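Local coordinates for protein AAR187Cp (Eremothecium gossypii, PDB 3ZIL) that probably regulates sister-chromatid cohesion through the cohesin complex as the Wapl-type protein Wpl1, of which this chain is the helical C-terminal Wap1 domain, at residues A[298-301]-A[302-305]; A[346-349]-A[350-354]; A[354-357]-A[358-362]. All blocks are in the same frame, centred on the assembly; numbering follows the deposited sequence.

Contact 1 (A[298-301]-A[302-305]); sequences TEEL and TNFG
L301 lays its CD1 methyl over one face of the F304 ring, three residues on, where a short, weakly bonded helical turn passes into helix 304-313 of the all-helical Wap1 domain. The methyl lies 3.3 Å above the ring plane and toward its rim, and it forms a CH-pi contact. CE2 of F304 is its closest ring atom, at 3.4 Å from L301 CD1. The leucine reaches this place because its CG is anti to the backbone N (chi1 -173°), while the phenylalanine CG lies beside its own N, and the two side chains cross obliquely. This is the tightly packed part of the contact. F304 stacks on F326 and also meets V329 and Y330 of helix 321-336, and both side chains reach helix 272-289.

The backbone of the same two residues is joined as well: F304 N donates to L301 O at 2.9 Å, from above the carbonyl plane. Such i to i+3 spacing is that of a 3-10-like turn, and the preceding link, N303 N to E300 O, has the same spacing but is weak. The opposite character belongs to E299, E300 and N303, which are wholly or partly exposed. Here E300 and N303 run side by side with only a loose approach, E300 CG to N303 ND2 at 4.2 Å, and their carboxylate and amide planes are 59° apart. E299 is exposed, yet its carbonyl oxygen is well used: T302 N reaches it weakly, whereas T302 OG1 donates to E299 O at 2.6 Å, in the carbonyl plane and on a lone pair.

Contact 2 (A[346-349]-A[350-354]); sequences ADFL and KSELE
E352 passes its aliphatic CG over one face of the F348 ring, one helical turn earlier, in a CH-pi contact that lets a charged residue share an apolar surface. The carbon stands 3.7 Å above the ring plane, offset toward the rim, where CE1 of F348 is its nearest ring atom. A bend at chi2 (-60°) turns the carboxylate away from the line of CB and CG, and its plane is 49° from that of the ring. OE2 of E352 remains near the ring margin, 3.9 Å from F348 CE1.

Next to this pair, L349 and L353 lie side by side and point the same way, their CD1 methyls 3.8 Å apart. The two pairs have the i to i+4 spacing of an amphipathic alpha-helix, here helix 343-360 of the Wap1 domain, whose apolar side is packed into the helical bundle. F348 and L349 both meet F308 of helix 304-313, L349 and L353 both rest on A331 of helix 321-336, and L353 also reaches I371 and V374 of helix 365-375.

The backbone follows the same spacing: L353 N donates to L349 O at 2.8 Å, nearly along the C=O axis, and E352 N to F348 O at 2.9 Å. Away from the buried leucines, K350 extends from the helix until its chain bends at chi4 (-38°), bringing NZ into a salt bridge with E354 OE2 at 3.0 Å. The ammonium approaches from above the carboxylate plane. D347 OD1 lies 4.6 Å from K350 NZ, close enough for a probable electrostatic attraction without contact.

Contact 3 (A[354-357]-A[358-362]); sequences EAFA and TDVSS
F356 and V360, one helical turn apart, make the apolar part of this contact: CG1 of V360 comes to 3.4 Å from F356 CE1, approaching the ring obliquely. That methyl lies beside the valine's own backbone N (chi1 -68°), on the side facing the preceding turn. Both residues also touch I371 of helix 365-375. With V360 replaced, an alanine here would probably open a gap beside F356 CE1, where V360 CG1 had packed, and lose part of the valine's contact with I371.

Among the polar links, V360 N donates to F356 O at 2.9 Å in a nearly straight bond (172°). E354 O accepts twice from one residue, from T358 N and from T358 OG1, each at 3.2 Å and from opposite faces of the carbonyl plane. The threonine hydroxyl thus folds back onto its own helix. Further on, S361 OG donates to T358 O at 3.1 Å, while S361 N gives A357 O a weak bond.

Hydroxyls returned to carbonyls of the preceding turn, beside an i to i+4 apolar pair, are common in amphipathic alpha-helices, here helix 343-360 of the Wap1 domain.

How the contacts relate
Along the chain, contact 1 comes first, at the entry to helix 304-313; contacts 2 and 3 follow on helix 343-360, one beginning at E354, where the other ends. Their centres are 12 Å apart. Contact 1 is separate in space, its centre about 19 Å from that of contact 2 and 25 Å from that of contact 3, with nearest atoms about 10 and 12 Å away. Helix 321-336 is the common neighbour, receiving side chains from all three, while helix 365-375 meets contacts 2 and 3. The apolar residues of these local pairs also face neighbouring helices, so the three contacts belong to one packed region at the C-terminal end of the elongated, all-helical Wap1 domain.

Contact 1 (A[298-301]-A[302-305])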
ATOM      1  N   THR A 298     -24.483   4.354  12.781  1.00 35.14           N
ATOM      2  CA  THR A 298     -24.852   4.793  11.433  1.00 35.68           C
ATOM      3  C   THR A 298     -25.995   3.902  10.944  1.00 34.53           C
ATOM      4  O   THR A 298     -25.891   2.685  11.015  1.00 31.50           O
ATOM      5  CB  THR A 298     -23.611   4.740  10.485  1.00 30.76           C
ATOM      6  OG1 THR A 298     -22.571   5.524  11.066  1.00 27.84           O
ATOM      7  CG2 THR A 298     -23.907   5.254   9.139  1.00 34.21           C
ATOM      8  N   GLU A 299     -27.091   4.511  10.473  1.00 42.23           N
ATOM      9  CA  GLU A 299     -28.287   3.746  10.044  1.00 41.86           C
ATOM     10  C   GLU A 299     -28.075   2.595   9.043  1.00 39.13           C
ATOM     11  O   GLU A 299     -28.660   1.542   9.238  1.00 36.91           O
ATOM     12  CB  GLU A 299     -29.413   4.684   9.563  1.00 51.90           C
ATOM     13  CG  GLU A 299     -29.802   4.494   8.104  1.00 60.80           C
ATOM     14  CD  GLU A 299     -30.863   5.470   7.634  1.00 75.97           C
ATOM     15  OE1 GLU A 299     -31.650   5.979   8.470  1.00 77.97           O
ATOM     16  OE2 GLU A 299     -30.906   5.723   6.412  1.00 88.22           O
ATOM     17  N   GLU A 300     -27.272   2.749   7.989  1.00 35.83           N
ATOM     18  CA  GLU A 300     -27.118   1.606   7.025  1.00 38.69           C
ATOM     19  C   GLU A 300     -26.438   0.384   7.639  1.00 36.83           C
ATOM     20  O   GLU A 300     -26.585  -0.702   7.109  1.00 32.12           O
ATOM     21  CB  GLU A 300     -26.351   1.948   5.695  1.00 41.23           C
ATOM     22  CG  GLU A 300     -27.163   2.675   4.633  1.00 45.89           C
ATOM     23  CD  GLU A 300     -27.022   4.189   4.768  1.00 51.77           C
ATOM     24  OE1 GLU A 300     -26.922   4.725   5.911  1.00 50.78           O
ATOM     25  OE2 GLU A 300     -26.970   4.851   3.708  1.00 59.41           O
ATOM     26  N   LEU A 301     -25.659   0.567   8.706  1.00 33.62           N
ATOM     27  CA  LEU A 301     -24.983  -0.572   9.292  1.00 37.18           C
ATOM     28  C   LEU A 301     -26.041  -1.416  10.028  1.00 39.64           C
ATOM     29  O   LEU A 301     -25.923  -2.651  10.124  1.00 35.86           O
ATOM     30  CB  LEU A 301     -23.809  -0.132  10.200  1.00 34.80           C
ATOM     31  CG  LEU A 301     -22.883  -1.202  10.768  1.00 32.74           C
ATOM     32  CD1 LEU A 301     -22.273  -2.074   9.692  1.00 30.97           C
ATOM     33  CD2 LEU A 301     -21.808  -0.526  11.619  1.00 33.58           C
ATOM     34  N   THR A 302     -27.094  -0.747  10.500  1.00 40.80           N
ATOM     35  CA  THR A 302     -28.167  -1.458  11.179  1.00 41.06           C
ATOM     36  C   THR A 302     -29.008  -2.286  10.189  1.00 43.02           C
ATOM     37  O   THR A 302     -29.743  -3.175  10.604  1.00 51.84           O
ATOM     38  CB  THR A 302     -29.084  -0.543  11.975  1.00 39.50           C
ATOM     39  OG1 THR A 302     -29.954   0.126  11.059  1.00 47.73           O
ATOM     40  CG2 THR A 302     -28.305   0.484  12.806  1.00 45.98           C
ATOM     41  N   ASN A 303     -28.887  -2.026   8.892  1.00 35.49           N
ATOM     42  CA  ASN A 303     -29.510  -2.911   7.908  1.00 35.53           C
ATOM     43  C   ASN A 303     -28.792  -4.213   7.802  1.00 34.49           C
ATOM     44  O   ASN A 303     -29.195  -5.068   7.005  1.00 34.50           O
ATOM     45  CB  ASN A 303     -29.464  -2.318   6.543  1.00 36.90           C
ATOM     46  CG  ASN A 303     -30.332  -1.123   6.424  1.00 42.32           C
ATOM     47  OD1 ASN A 303     -31.281  -0.957   7.184  1.00 48.68           O
ATOM     48  ND2 ASN A 303     -29.995  -0.256   5.498  1.00 43.88           N
ATOM     49  N   PHE A 304     -27.695  -4.355   8.542  1.00 29.56           N
ATOM     50  CA  PHE A 304     -27.085  -5.684   8.732  1.00 28.28           C
ATOM     51  C   PHE A 304     -28.116  -6.538   9.544  1.00 33.35           C
ATOM     52  O   PHE A 304     -28.021  -7.792   9.560  1.00 29.51           O
ATOM     53  CB  PHE A 304     -25.767  -5.602   9.552  1.00 30.33           C
ATOM     54  CG  PHE A 304     -24.487  -5.289   8.754  1.00 28.63           C
ATOM     55  CD1 PHE A 304     -24.516  -4.720   7.499  1.00 25.76           C
ATOM     56  CD2 PHE A 304     -23.219  -5.543   9.353  1.00 30.40           C
ATOM     57  CE1 PHE A 304     -23.318  -4.431   6.826  1.00 30.98           C
ATOM     58  CE2 PHE A 304     -22.023  -5.286   8.676  1.00 33.11           C
ATOM     59  CZ  PHE A 304     -22.070  -4.715   7.411  1.00 30.08           C
ATOM     60  N   GLY A 305     -29.079  -5.865  10.203  1.00 31.90           N
ATOM     61  CA  GLY A 305     -30.234  -6.559  10.856  1.00 36.32           C
ATOM     62  C   GLY A 305     -30.837  -7.691  10.031  1.00 37.97           C
ATOM     63  O   GLY A 305     -31.031  -8.828  10.522  1.00 39.47           O
TER

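Contact 2 (A[346-349]-A[350-354])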
ATOM      1  N   ALA A 346     -30.470 -12.872  20.957  1.00 30.93           N
ATOM      2  CA  ALA A 346     -29.327 -12.528  21.842  1.00 32.34           C
ATOM      3  C   ALA A 346     -28.479 -13.732  22.259  1.00 33.52           C
ATOM      4  O   ALA A 346     -27.253 -13.655  22.241  1.00 34.98           O
ATOM      5  CB  ALA A 346     -29.787 -11.748  23.079  1.00 34.53           C
ATOM      6  N   ASP A 347     -29.125 -14.840  22.648  1.00 30.02           N
ATOM      7  CA  ASP A 347     -28.393 -16.029  23.049  1.00 30.96           C
ATOM      8  C   ASP A 347     -27.643 -16.710  21.889  1.00 29.71           C
ATOM      9  O   ASP A 347     -26.565 -17.271  22.114  1.00 24.43           O
ATOM     10  CB  ASP A 347     -29.328 -17.054  23.746  1.00 32.78           C
ATOM     11  CG  ASP A 347     -28.558 -18.175  24.444  1.00 29.38           C
ATOM     12  OD1 ASP A 347     -27.821 -17.953  25.436  1.00 34.93           O
ATOM     13  OD2 ASP A 347     -28.657 -19.301  24.013  1.00 32.92           O
ATOM     14  N   PHE A 348     -28.241 -16.729  20.689  1.00 26.91           N
ATOM     15  CA  PHE A 348     -27.549 -17.265  19.483  1.00 30.80           C
ATOM     16  C   PHE A 348     -26.261 -16.443  19.188  1.00 30.38           C
ATOM     17  O   PHE A 348     -25.175 -17.009  18.906  1.00 30.28           O
ATOM     18  CB  PHE A 348     -28.520 -17.272  18.282  1.00 28.82           C
ATOM     19  CG  PHE A 348     -27.872 -17.438  16.941  1.00 30.09           C
ATOM     20  CD1 PHE A 348     -27.447 -18.693  16.479  1.00 33.20           C
ATOM     21  CD2 PHE A 348     -27.708 -16.335  16.110  1.00 31.13           C
ATOM     22  CE1 PHE A 348     -26.873 -18.841  15.224  1.00 33.56           C
ATOM     23  CE2 PHE A 348     -27.109 -16.468  14.862  1.00 34.30           C
ATOM     24  CZ  PHE A 348     -26.681 -17.724  14.413  1.00 33.47           C
ATOM     25  N   LEU A 349     -26.391 -15.131  19.300  1.00 27.63           N
ATOM     26  CA  LEU A 349     -25.303 -14.197  18.990  1.00 28.63           C
ATOM     27  C   LEU A 349     -24.179 -14.377  20.031  1.00 31.18           C
ATOM     28  O   LEU A 349     -23.026 -14.644  19.664  1.00 30.47           O
ATOM     29  CB  LEU A 349     -25.845 -12.742  18.945  1.00 27.33           C
ATOM     30  CG  LEU A 349     -24.894 -11.553  18.641  1.00 24.93           C
ATOM     31  CD1 LEU A 349     -24.092 -11.824  17.363  1.00 23.93           C
ATOM     32  CD2 LEU A 349     -25.730 -10.296  18.494  1.00 29.86           C
ATOM     33  N   LYS A 350     -24.552 -14.319  21.326  1.00 34.06           N
ATOM     34  CA  LYS A 350     -23.630 -14.434  22.459  1.00 32.90           C
ATOM     35  C   LYS A 350     -22.876 -15.721  22.294  1.00 35.50           C
ATOM     36  O   LYS A 350     -21.658 -15.769  22.400  1.00 37.46           O
ATOM     37  CB  LYS A 350     -24.417 -14.404  23.772  1.00 35.42           C
ATOM     38  CG  LYS A 350     -23.663 -14.815  25.034  1.00 39.09           C
ATOM     39  CD  LYS A 350     -24.462 -14.473  26.304  1.00 44.46           C
ATOM     40  CE  LYS A 350     -23.997 -15.282  27.492  1.00 44.12           C
ATOM     41  NZ  LYS A 350     -23.672 -16.651  26.985  1.00 43.68           N
ATOM     42  N   SER A 351     -23.620 -16.754  21.929  1.00 36.33           N
ATOM     43  CA  SER A 351     -23.082 -18.099  21.814  1.00 33.06           C
ATOM     44  C   SER A 351     -22.147 -18.314  20.609  1.00 28.44           C
ATOM     45  O   SER A 351     -21.160 -18.991  20.694  1.00 31.06           O
ATOM     46  CB  SER A 351     -24.280 -19.055  21.813  1.00 33.55           C
ATOM     47  OG  SER A 351     -23.834 -20.326  21.554  1.00 36.34           O
ATOM     48  N   GLU A 352     -22.464 -17.724  19.481  1.00 29.16           N
ATOM     49  CA  GLU A 352     -21.598 -17.822  18.303  1.00 29.39           C
ATOM     50  C   GLU A 352     -20.340 -16.938  18.523  1.00 25.48           C
ATOM     51  O   GLU A 352     -19.234 -17.330  18.180  1.00 29.76           O
ATOM     52  CB  GLU A 352     -22.353 -17.413  17.050  1.00 29.74           C
ATOM     53  CG  GLU A 352     -23.441 -18.399  16.590  1.00 36.81           C
ATOM     54  CD  GLU A 352     -22.940 -19.812  16.245  1.00 41.90           C
ATOM     55  OE1 GLU A 352     -21.792 -19.994  15.814  1.00 41.03           O
ATOM     56  OE2 GLU A 352     -23.724 -20.777  16.380  1.00 41.83           O
ATOM     57  N   LEU A 353     -20.512 -15.826  19.215  1.00 25.25           N
ATOM     58  CA  LEU A 353     -19.403 -14.938  19.550  1.00 24.59           C
ATOM     59  C   LEU A 353     -18.412 -15.603  20.492  1.00 26.99           C
ATOM     60  O   LEU A 353     -17.184 -15.484  20.298  1.00 21.88           O
ATOM     61  CB  LEU A 353     -19.925 -13.577  20.034  1.00 24.60           C
ATOM     62  CG  LEU A 353     -20.494 -12.648  18.945  1.00 26.21           C
ATOM     63  CD1 LEU A 353     -20.931 -11.268  19.488  1.00 27.80           C
ATOM     64  CD2 LEU A 353     -19.540 -12.484  17.768  1.00 30.10           C
ATOM     65  N   GLU A 354     -18.923 -16.390  21.471  1.00 27.81           N
ATOM     66  CA  GLU A 354     -18.035 -17.100  22.410  1.00 27.35           C
ATOM     67  C   GLU A 354     -17.212 -18.185  21.720  1.00 26.09           C
ATOM     68  O   GLU A 354     -16.042 -18.383  22.026  1.00 25.22           O
ATOM     69  CB  GLU A 354     -18.835 -17.805  23.548  1.00 29.65           C
ATOM     70  CG  GLU A 354     -19.316 -16.900  24.645  1.00 31.94           C
ATOM     71  CD  GLU A 354     -20.379 -17.542  25.517  1.00 36.03           C
ATOM     72  OE1 GLU A 354     -20.889 -18.654  25.192  1.00 34.66           O
ATOM     73  OE2 GLU A 354     -20.760 -16.894  26.507  1.00 41.02           O
TER

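Contact 3 (A[354-357]-A[358-362])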
ATOM      1  N   GLU A 354     -18.923 -16.390  21.471  1.00 27.81           N
ATOM      2  CA  GLU A 354     -18.035 -17.100  22.410  1.00 27.35           C
ATOM      3  C   GLU A 354     -17.212 -18.185  21.720  1.00 26.09           C
ATOM      4  O   GLU A 354     -16.042 -18.383  22.026  1.00 25.22           O
ATOM      5  CB  GLU A 354     -18.835 -17.805  23.548  1.00 29.65           C
ATOM      6  CG  GLU A 354     -19.316 -16.900  24.645  1.00 31.94           C
ATOM      7  CD  GLU A 354     -20.379 -17.542  25.517  1.00 36.03           C
ATOM      8  OE1 GLU A 354     -20.889 -18.654  25.192  1.00 34.66           O
ATOM      9  OE2 GLU A 354     -20.760 -16.894  26.507  1.00 41.02           O
ATOM     10  N   ALA A 355     -17.836 -18.930  20.823  1.00 26.42           N
ATOM     11  CA  ALA A 355     -17.104 -19.880  20.030  1.00 25.40           C
ATOM     12  C   ALA A 355     -16.005 -19.195  19.136  1.00 25.42           C
ATOM     13  O   ALA A 355     -14.931 -19.730  18.929  1.00 24.59           O
ATOM     14  CB  ALA A 355     -18.087 -20.643  19.129  1.00 26.77           C
ATOM     15  N   PHE A 356     -16.334 -18.078  18.523  1.00 27.37           N
ATOM     16  CA  PHE A 356     -15.353 -17.290  17.687  1.00 23.35           C
ATOM     17  C   PHE A 356     -14.185 -16.829  18.552  1.00 23.63           C
ATOM     18  O   PHE A 356     -13.012 -16.901  18.120  1.00 26.96           O
ATOM     19  CB  PHE A 356     -16.137 -16.109  17.085  1.00 26.53           C
ATOM     20  CG  PHE A 356     -15.369 -15.236  16.089  1.00 26.03           C
ATOM     21  CD1 PHE A 356     -14.307 -15.734  15.315  1.00 26.65           C
ATOM     22  CD2 PHE A 356     -15.803 -13.920  15.868  1.00 25.18           C
ATOM     23  CE1 PHE A 356     -13.666 -14.917  14.379  1.00 25.65           C
ATOM     24  CE2 PHE A 356     -15.143 -13.084  14.938  1.00 25.52           C
ATOM     25  CZ  PHE A 356     -14.095 -13.595  14.199  1.00 29.18           C
ATOM     26  N   ALA A 357     -14.478 -16.434  19.801  1.00 21.04           N
ATOM     27  CA  ALA A 357     -13.440 -16.085  20.766  1.00 21.18           C
ATOM     28  C   ALA A 357     -12.453 -17.209  21.078  1.00 26.60           C
ATOM     29  O   ALA A 357     -11.247 -16.976  21.182  1.00 27.30           O
ATOM     30  CB  ALA A 357     -14.026 -15.538  22.064  1.00 23.47           C
ATOM     31  N   THR A 358     -12.954 -18.435  21.162  1.00 26.00           N
ATOM     32  CA  THR A 358     -12.102 -19.547  21.421  1.00 27.46           C
ATOM     33  C   THR A 358     -11.227 -19.833  20.234  1.00 24.89           C
ATOM     34  O   THR A 358     -10.066 -20.192  20.429  1.00 27.77           O
ATOM     35  CB  THR A 358     -12.964 -20.800  21.723  1.00 29.18           C
ATOM     36  OG1 THR A 358     -13.838 -20.498  22.823  1.00 29.00           O
ATOM     37  CG2 THR A 358     -12.097 -22.000  22.006  1.00 25.20           C
ATOM     38  N   ASP A 359     -11.758 -19.687  18.998  1.00 32.52           N
ATOM     39  CA  ASP A 359     -10.906 -19.851  17.787  1.00 29.03           C
ATOM     40  C   ASP A 359      -9.825 -18.798  17.751  1.00 29.91           C
ATOM     41  O   ASP A 359      -8.621 -19.156  17.694  1.00 36.06           O
ATOM     42  CB  ASP A 359     -11.628 -19.835  16.431  1.00 30.84           C
ATOM     43  CG  ASP A 359     -12.681 -20.874  16.304  1.00 36.29           C
ATOM     44  OD1 ASP A 359     -12.553 -21.892  16.984  1.00 39.11           O
ATOM     45  OD2 ASP A 359     -13.658 -20.669  15.524  1.00 38.50           O
ATOM     46  N   VAL A 360     -10.227 -17.524  17.798  1.00 28.09           N
ATOM     47  CA  VAL A 360      -9.267 -16.437  17.561  1.00 28.32           C
ATOM     48  C   VAL A 360      -8.278 -16.194  18.686  1.00 27.14           C
ATOM     49  O   VAL A 360      -7.252 -15.485  18.491  1.00 28.15           O
ATOM     50  CB  VAL A 360      -9.931 -15.062  17.222  1.00 31.37           C
ATOM     51  CG1 VAL A 360     -10.611 -15.119  15.892  1.00 28.11           C
ATOM     52  CG2 VAL A 360     -10.880 -14.592  18.323  1.00 27.89           C
ATOM     53  N   SER A 361      -8.562 -16.720  19.873  1.00 25.80           N
ATOM     54  CA  SER A 361      -7.721 -16.333  21.019  1.00 24.59           C
ATOM     55  C   SER A 361      -6.250 -16.656  20.805  1.00 28.05           C
ATOM     56  O   SER A 361      -5.405 -15.940  21.318  1.00 26.22           O
ATOM     57  CB  SER A 361      -8.201 -16.976  22.341  1.00 26.15           C
ATOM     58  OG  SER A 361      -8.259 -18.370  22.201  1.00 30.19           O
ATOM     59  N   SER A 362      -5.910 -17.714  20.062  1.00 23.92           N
ATOM     60  CA  SER A 362      -4.444 -18.011  19.966  1.00 26.89           C
ATOM     61  C   SER A 362      -3.773 -17.262  18.822  1.00 25.46           C
ATOM     62  O   SER A 362      -2.554 -17.307  18.692  1.00 24.17           O
ATOM     63  CB  SER A 362      -4.215 -19.498  19.757  1.00 22.92           C
ATOM     64  OG  SER A 362      -4.845 -19.863  18.535  1.00 25.01           O
TER